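Ecto-NAD+ glycohydrolase (CD38 molecule) (PDB 3GC6) is a bovine ectoenzyme of the ADP-ribosyl cyclase family, a glycosylated, disulfide-bonded protein that joins a group of helices to a parallel beta sheet. Local coordinates at residues A[29-32]-A[33-37]; A[77-81]-A[82-86]. The protein carries 1 engineered substitution. All coordinates share one frame; numbering follows the deposited sequence. Where two conformers were deposited one is given.

Overall arrangement
Contact 1 (residues 29-37) comes first along the chain and ends helix 20-35. Contact 2 (residues 77-86) follows, turning the loop after helix 69-74 into strand 85-88, an outermost strand of the four-stranded parallel sheet within this chain. Their centres lie about 17 Å apart and their nearest atoms about 7 Å, without touching, and they share no helix or strand. They do have a common neighbour: Met104 packs on side chains of contact 1 and forms backbone hydrogen bonds with contact 2. Contact 1 sits farther from the chain centre and meets the second subunit, whereas contact 2 joins the helical part to the sheet and carries Cys81 of a disulfide.

Contact 1: residues A[29-32]-A[33-37]; sequences DTYT and QTIRP. With SO4 (sulfate ion), chain E.
Gln33 lies one helical turn after Asp29, their side chains running side by side in the same direction. Gln33 CB packs 3.2 Å from Asp29 O, the carbonyl that accepts the Gln33 backbone N-H. Its CG lies beside both that oxygen and Thr32 OG1, 3.7 Å from the latter. Extended beyond CG (chi2 -180°), the chain brings NE2 to water 1 at 3.0 Å. This water donates to Asp29 OD1 and Thr32 OG1, so a long polar side chain suits the place; NE2 also donates to Arg42 O of the second subunit, Asp29 OD2 accepts from Asn43 ND2 of that subunit, and Thr32 OG1 bonds to Cys28 O. Thr30 O accepts from both Thr34 N and Ile35 N, a change of register completed by a nearly straight bond from Arg36 N to Tyr31 O (2.8 Å, 172°). Arg36 then leaves helical geometry, its CB 3.9 Å from Tyr31 CE2, while the ring's hydroxyl bonds to Asp108 O. Beta-branched Thr30 and Thr34 bring compact hydroxyls up to a sulfate ion, Thr30 OG1 lying 2.7 Å from its O3; Ser41 of the second subunit binds the same ion. This is an alpha helix ending in a wider pi-type turn, here at the subunit interface.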
loop_
_atom_site.group_PDB
_atom_site.type_symbol
_atom_site.label_atom_id
_atom_site.label_comp_id
_atom_site.label_asym_id
_atom_site.label_seq_id
_atom_site.Cartn_x
_atom_site.Cartn_y
_atom_site.Cartn_z
ATOM N N ASP A 29 5.030 0.247 5.694
ATOM C CA ASP A 29 3.989 -0.765 5.408
ATOM C C ASP A 29 2.752 -0.531 6.258
ATOM O O ASP A 29 1.612 -0.599 5.774
ATOM C CB ASP A 29 4.537 -2.172 5.659
ATOM C CG ASP A 29 5.559 -2.611 4.600
ATOM O OD1 ASP A 29 5.578 -2.042 3.492
ATOM O OD2 ASP A 29 6.351 -3.553 4.881
ATOM N N THR A 30 2.950 -0.286 7.555
ATOM C CA THR A 30 1.827 -0.012 8.432
ATOM C C THR A 30 1.017 1.190 7.944
ATOM O O THR A 30 -0.220 1.166 7.850
ATOM C CB THR A 30 2.340 0.201 9.869
ATOM O OG1 THR A 30 2.878 -1.050 10.317
ATOM C CG2 THR A 30 1.200 0.677 10.792
ATOM N N TYR A 31 1.718 2.262 7.624
ATOM C CA TYR A 31 1.028 3.464 7.215
ATOM C C TYR A 31 0.216 3.281 5.923
ATOM O O TYR A 31 -0.982 3.612 5.875
ATOM C CB TYR A 31 2.036 4.600 7.041
ATOM C CG TYR A 31 1.378 5.947 6.755
ATOM C CD1 TYR A 31 1.079 6.823 7.800
ATOM C CD2 TYR A 31 1.036 6.316 5.446
ATOM C CE1 TYR A 31 0.449 8.065 7.578
ATOM C CE2 TYR A 31 0.407 7.562 5.196
ATOM C CZ TYR A 31 0.128 8.433 6.277
ATOM O OH TYR A 31 -0.445 9.679 6.050
ATOM N N THR A 32 0.870 2.743 4.895
ATOM C CA THR A 32 0.267 2.696 3.571
ATOM C C THR A 32 -0.839 1.665 3.481
ATOM O O THR A 32 -1.697 1.776 2.594
ATOM C CB THR A 32 1.287 2.388 2.491
ATOM O OG1 THR A 32 1.940 1.150 2.816
ATOM C CG2 THR A 32 2.343 3.507 2.404
ATOM N N GLN A 33 -0.783 0.638 4.336
ATOM C CA GLN A 33 -1.745 -0.478 4.228
ATOM C C GLN A 33 -2.811 -0.497 5.319
ATOM O O GLN A 33 -3.900 -1.065 5.133
ATOM C CB GLN A 33 -0.983 -1.802 4.236
ATOM C CG GLN A 33 -0.078 -1.970 3.050
ATOM C CD GLN A 33 0.662 -3.285 3.075
ATOM O OE1 GLN A 33 0.090 -4.331 3.420
ATOM N NE2 GLN A 33 1.937 -3.254 2.697
ATOM N N THR A 34 -2.519 0.089 6.466
ATOM C CA THR A 34 -3.436 -0.079 7.600
ATOM C C THR A 34 -3.871 1.244 8.239
ATOM O O THR A 34 -4.971 1.346 8.799
ATOM C CB THR A 34 -2.889 -1.066 8.667
ATOM O OG1 THR A 34 -1.896 -0.414 9.470
ATOM C CG2 THR A 34 -2.305 -2.312 8.028
ATOM N N ILE A 35 -3.026 2.265 8.143
ATOM C CA ILE A 35 -3.359 3.579 8.693
ATOM C C ILE A 35 -4.113 4.454 7.698
ATOM O O ILE A 35 -5.241 4.905 7.980
ATOM C CB ILE A 35 -2.116 4.316 9.219
ATOM C CG1 ILE A 35 -1.506 3.523 10.370
ATOM C CG2 ILE A 35 -2.471 5.734 9.700
ATOM C CD1 ILE A 35 -0.295 4.172 10.931
ATOM N N ARG A 36 -3.502 4.708 6.548
ATOM C CA ARG A 36 -4.132 5.508 5.508
ATOM C C ARG A 36 -4.184 4.759 4.183
ATOM O O ARG A 36 -3.604 5.202 3.198
ATOM C CB ARG A 36 -3.419 6.854 5.327
ATOM C CG ARG A 36 -4.084 8.055 5.998
ATOM C CD ARG A 36 -4.414 7.801 7.466
ATOM N NE ARG A 36 -4.946 8.976 8.159
ATOM C CZ ARG A 36 -4.302 9.637 9.120
ATOM N NH1 ARG A 36 -3.093 9.243 9.513
ATOM N NH2 ARG A 36 -4.868 10.694 9.688
ATOM N N PRO A 37 -4.897 3.621 4.149
ATOM C CA PRO A 37 -4.995 2.912 2.883
ATOM C C PRO A 37 -6.120 3.485 2.019
ATOM O O PRO A 37 -6.715 4.522 2.368
ATOM C CB PRO A 37 -5.359 1.502 3.322
ATOM C CG PRO A 37 -6.238 1.712 4.517
ATOM C CD PRO A 37 -5.654 2.943 5.217
HETATM S S SO4 E . 0.912 -3.607 10.651
HETATM O O1 SO4 E . 0.182 -2.470 10.097
HETATM O O2 SO4 E . 0.176 -4.845 10.365
HETATM O O3 SO4 E . 2.245 -3.661 10.051
HETATM O O4 SO4 E . 1.041 -3.442 12.100
HETATM O O HOH W 1 3.595 -0.856 1.849
#

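Contact 2: residues A[77-81]-A[82-86]; sequences PTVPC and GQQVF
Pro80 and Gln83 stand at the two ends of a type II beta turn, and their side chains cross obliquely. The Gln83 amide lies obliquely over the CB-CG side of the proline ring, with NE2 3.5 Å from Pro80 CB and OE1 3.5 Å from Pro80 CG. A chi1 of -66°, with the chain extended beyond CG, carries the amide back to that ring. Gln83 N donating to Pro80 O closes the turn (3.1 Å, 153°). Gly82, at positive phi, suits the third position because it has no CB to press on Cys81 O. Val79 directs its CB toward the returning chain, and CG1 rests 3.7 Å from Gln83 C. Gln84 swings its CG anti to the backbone N (chi1 -167°), bringing OE1 to 3.7 Å from Val79 CB. Water 3 accepts from Val79 N at 2.8 Å and donates to Gln84 OE1; water 2 lies near Val79 O and the same OE1. Gln84 NE2 donates to Phe157 O, and Cys81 forms a disulfide with Cys162. The chemistry divides: the Gln83 side chain meets the proline ring by van der Waals contact, whereas the Gln84 amide, held by a carbonyl at NE2 and water at OE1, connects the loop to helix 145-159.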
loop_
_atom_site.group_PDB
_atom_site.type_symbol
_atom_site.label_atom_id
_atom_site.label_comp_id
_atom_site.label_asym_id
_atom_site.label_seq_id
_atom_site.Cartn_x
_atom_site.Cartn_y
_atom_site.Cartn_z
ATOM N N PRO A 77 4.129 15.588 1.769
ATOM C CA PRO A 77 3.308 15.698 2.999
ATOM C C PRO A 77 2.074 16.584 2.785
ATOM O O PRO A 77 1.898 17.620 3.446
ATOM C CB PRO A 77 4.270 16.351 3.982
ATOM C CG PRO A 77 5.115 17.236 3.094
ATOM C CD PRO A 77 5.344 16.435 1.844
ATOM N N THR A 78 1.206 16.132 1.900
ATOM C CA THR A 78 0.026 16.873 1.460
ATOM C C THR A 78 -1.177 16.306 2.217
ATOM O O THR A 78 -1.328 15.080 2.265
ATOM C CB THR A 78 -0.158 16.647 -0.060
ATOM O OG1 THR A 78 1.028 17.067 -0.749
ATOM C CG2 THR A 78 -1.337 17.411 -0.607
ATOM N N VAL A 79 -2.017 17.173 2.772
ATOM C CA VAL A 79 -3.180 16.744 3.544
ATOM C C VAL A 79 -4.413 17.298 2.822
ATOM O O VAL A 79 -4.380 18.436 2.313
ATOM C CB VAL A 79 -3.065 17.343 4.974
ATOM C CG1 VAL A 79 -4.355 17.181 5.769
ATOM C CG2 VAL A 79 -1.865 16.709 5.702
ATOM N N PRO A 80 -5.513 16.517 2.785
ATOM C CA PRO A 80 -6.725 17.027 2.139
ATOM C C PRO A 80 -7.193 18.364 2.697
ATOM O O PRO A 80 -7.017 18.661 3.886
ATOM C CB PRO A 80 -7.777 15.947 2.433
ATOM C CG PRO A 80 -6.977 14.691 2.585
ATOM C CD PRO A 80 -5.662 15.120 3.227
ATOM N N CYS A 81 -7.819 19.162 1.839
ATOM C CA CYS A 81 -8.331 20.456 2.253
ATOM C C CYS A 81 -9.191 20.355 3.489
ATOM O O CYS A 81 -10.068 19.505 3.570
ATOM C CB CYS A 81 -9.148 21.051 1.112
ATOM S SG CYS A 81 -8.148 21.356 -0.349
ATOM N N GLY A 82 -8.937 21.236 4.453
ATOM C CA GLY A 82 -9.769 21.303 5.641
ATOM C C GLY A 82 -9.399 20.312 6.738
ATOM O O GLY A 82 -9.997 20.330 7.823
ATOM N N GLN A 83 -8.420 19.450 6.484
ATOM C CA GLN A 83 -8.086 18.405 7.474
ATOM C C GLN A 83 -6.728 18.629 8.172
ATOM O O GLN A 83 -6.286 17.771 8.951
ATOM C CB GLN A 83 -8.083 17.018 6.806
ATOM C CG GLN A 83 -9.489 16.639 6.334
ATOM C CD GLN A 83 -9.495 15.343 5.517
ATOM O OE1 GLN A 83 -8.642 14.482 5.702
ATOM N NE2 GLN A 83 -10.426 15.241 4.568
ATOM N N GLN A 84 -6.072 19.763 7.900
ATOM C CA GLN A 84 -4.696 19.921 8.345
ATOM C C GLN A 84 -4.590 20.628 9.696
ATOM O O GLN A 84 -5.268 21.659 9.924
ATOM C CB GLN A 84 -3.921 20.737 7.298
ATOM C CG GLN A 84 -2.411 20.733 7.454
ATOM C CD GLN A 84 -1.726 21.092 6.140
ATOM O OE1 GLN A 84 -2.319 20.979 5.060
ATOM N NE2 GLN A 84 -0.483 21.525 6.233
ATOM N N VAL A 85 -3.733 20.074 10.571
ATOM C CA VAL A 85 -3.478 20.628 11.896
ATOM C C VAL A 85 -2.000 20.981 12.063
ATOM O O VAL A 85 -1.115 20.161 11.718
ATOM C CB VAL A 85 -3.826 19.586 12.960
ATOM C CG1 VAL A 85 -3.411 20.086 14.349
ATOM C CG2 VAL A 85 -5.361 19.340 12.928
ATOM N N PHE A 86 -1.736 22.184 12.575
ATOM C CA PHE A 86 -0.400 22.630 12.977
ATOM C C PHE A 86 -0.395 22.703 14.490
ATOM O O PHE A 86 -1.458 22.769 15.128
ATOM C CB PHE A 86 -0.136 24.035 12.434
ATOM C CG PHE A 86 -0.052 24.086 10.949
ATOM C CD1 PHE A 86 1.201 24.060 10.311
ATOM C CD2 PHE A 86 -1.216 24.136 10.175
ATOM C CE1 PHE A 86 1.272 24.100 8.888
ATOM C CE2 PHE A 86 -1.154 24.166 8.783
ATOM C CZ PHE A 86 0.093 24.156 8.137
HETATM O O HOH W 2 -4.786 21.205 3.882
HETATM O O HOH W 3 -1.161 19.878 2.733
#